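Local atomic coordinates of Tat (Twin-arginine translocation) pathway signal sequence containing protein (Mycobacterium tuberculosis, PDB entry 5IMU), a protein that is of unknown function but, as its name implies, is probably exported by the twin-arginine pathway, this chain being the C-terminal part of the protein. Residues 47-51 against 175-181. Numbering follows the deposited sequence.
Sequences VTDLA and LKAYPSH
Tyr178 reaches across to Asp49 and closes a short hydrogen bond, its phenol OH giving the proton to OD1 at 2.5 Å. The carboxylate receives it on the syn lone pair, the side facing its other oxygen, and OD1 lies near the ring plane at the edge of the phenol, although the carboxylate and ring planes stand 65° apart. A carboxylate suits this place because it is a strong acceptor, and a tyrosine because its long, rigid ring carries a polar group outward from the end of the helix. With CG anti to the backbone N (chi1 179°), the ring reaches across to Asp49, and CB of Pro179, a residue preceded by a cis peptide bond, packs over the centre of one face.

A second bond runs from His181 NE2 to the carbonyl O of Leu50 at 2.9 Å. The acceptor sits 18° out of the imidazole plane, and the approach lies in the carbonyl plane on a lone pair. Beside this bond, the same leucine turns its CD1 over one face of the imidazole in a CH-pi contact, 4.3 Å from the ring centroid; CD1 also meets Tyr178 CD2 at 4.0 Å and Leu175 CD2 at 3.8 Å. Histidine suits its place by offering both an N-H and a flat face, and Leu175, near the helix end, by supplying a nonpolar methyl to these buried surroundings.

Further out, Tyr178 OH also accepts from Ser32 N, so the hydroxyl both gives and receives a hydrogen bond, while Trp189 of helix 183-199 packs on Leu50. Two hydrogen bonds and the apolar contacts of Leu50 thus join the loop after strand 44-48, in the DUF5632 region, to the turn between helices 157-177 and 183-199, in the DUF5631 region: an interface between the sheet-containing part and the helical bundle.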
# COMPACT_ATOMS: atom_id res chain seq x y z
N VAL A 47 8.75 0.24 2.77
CA VAL A 47 8.27 -1.00 2.17
C VAL A 47 7.59 -1.87 3.22
O VAL A 47 7.85 -1.77 4.42
CB VAL A 47 9.40 -1.81 1.50
CG1 VAL A 47 10.13 -0.98 0.45
CG2 VAL A 47 10.37 -2.34 2.55
N THR A 48 6.69 -2.73 2.74
CA THR A 48 6.28 -3.95 3.41
C THR A 48 6.38 -5.08 2.40
O THR A 48 6.35 -4.85 1.19
CB THR A 48 4.85 -3.86 3.98
OG1 THR A 48 4.48 -5.13 4.53
CG2 THR A 48 3.87 -3.49 2.88
N ASP A 49 6.51 -6.31 2.89
CA ASP A 49 6.60 -7.46 2.01
C ASP A 49 5.24 -8.11 1.75
O ASP A 49 5.18 -9.25 1.26
CB ASP A 49 7.58 -8.49 2.57
CG ASP A 49 7.15 -9.06 3.91
OD1 ASP A 49 6.18 -8.56 4.51
OD2 ASP A 49 7.79 -10.03 4.37
N LEU A 50 4.15 -7.40 2.05
CA LEU A 50 2.81 -7.94 1.82
C LEU A 50 2.60 -8.30 0.36
O LEU A 50 2.06 -9.37 0.04
CB LEU A 50 1.76 -6.94 2.29
CG LEU A 50 0.28 -7.29 2.10
CD1 LEU A 50 -0.11 -8.51 2.93
CD2 LEU A 50 -0.61 -6.10 2.45
N ALA A 51 3.03 -7.43 -0.56
CA ALA A 51 2.84 -7.67 -1.98
C ALA A 51 3.79 -6.85 -2.85
O ALA A 51 3.35 -5.99 -3.61
CB ALA A 51 1.39 -7.36 -2.37
N LEU A 175 -4.56 -10.59 5.93
CA LEU A 175 -3.62 -10.35 7.01
C LEU A 175 -3.63 -11.46 8.05
O LEU A 175 -2.62 -11.64 8.75
CB LEU A 175 -3.91 -8.99 7.67
CG LEU A 175 -3.71 -7.83 6.70
CD1 LEU A 175 -3.78 -6.50 7.42
CD2 LEU A 175 -2.39 -7.97 5.95
N LYS A 176 -4.72 -12.21 8.17
CA LYS A 176 -4.71 -13.37 9.05
C LYS A 176 -3.99 -14.56 8.42
O LYS A 176 -3.44 -15.40 9.14
CB LYS A 176 -6.15 -13.75 9.42
CG LYS A 176 -6.81 -12.77 10.39
CD LYS A 176 -8.30 -13.05 10.55
CE LYS A 176 -8.94 -12.10 11.55
NZ LYS A 176 -8.40 -12.28 12.93
N ALA A 177 -3.98 -14.64 7.08
CA ALA A 177 -3.26 -15.72 6.41
C ALA A 177 -1.77 -15.42 6.27
O ALA A 177 -0.97 -16.35 6.13
CB ALA A 177 -3.88 -15.99 5.04
N TYR A 178 -1.40 -14.14 6.29
CA TYR A 178 -0.01 -13.70 6.24
C TYR A 178 0.83 -14.44 7.29
O TYR A 178 0.38 -14.64 8.41
CB TYR A 178 0.05 -12.18 6.47
CG TYR A 178 1.43 -11.55 6.46
CD1 TYR A 178 2.22 -11.53 7.61
CD2 TYR A 178 1.93 -10.92 5.32
CE1 TYR A 178 3.47 -10.94 7.62
CE2 TYR A 178 3.18 -10.32 5.32
CZ TYR A 178 3.94 -10.34 6.47
OH TYR A 178 5.18 -9.74 6.48
N PRO A 179 2.05 -14.86 6.92
CA PRO A 179 2.70 -14.62 5.62
C PRO A 179 2.39 -15.66 4.55
O PRO A 179 3.03 -15.65 3.50
CB PRO A 179 4.19 -14.66 5.98
CG PRO A 179 4.27 -15.63 7.10
CD PRO A 179 2.97 -15.51 7.87
N SER A 180 1.43 -16.55 4.80
CA SER A 180 1.02 -17.57 3.84
C SER A 180 -0.23 -17.16 3.07
O SER A 180 -1.05 -18.01 2.71
CB SER A 180 0.79 -18.90 4.55
OG SER A 180 1.97 -19.34 5.20
N HIS A 181 -0.38 -15.87 2.79
CA HIS A 181 -1.53 -15.37 2.06
C HIS A 181 -1.42 -15.69 0.57
O HIS A 181 -0.32 -15.88 0.04
CB HIS A 181 -1.66 -13.86 2.25
CG HIS A 181 -0.39 -13.11 1.99
ND1 HIS A 181 0.74 -13.25 2.77
CD2 HIS A 181 -0.08 -12.21 1.02
CE1 HIS A 181 1.69 -12.47 2.30
NE2 HIS A 181 1.23 -11.83 1.24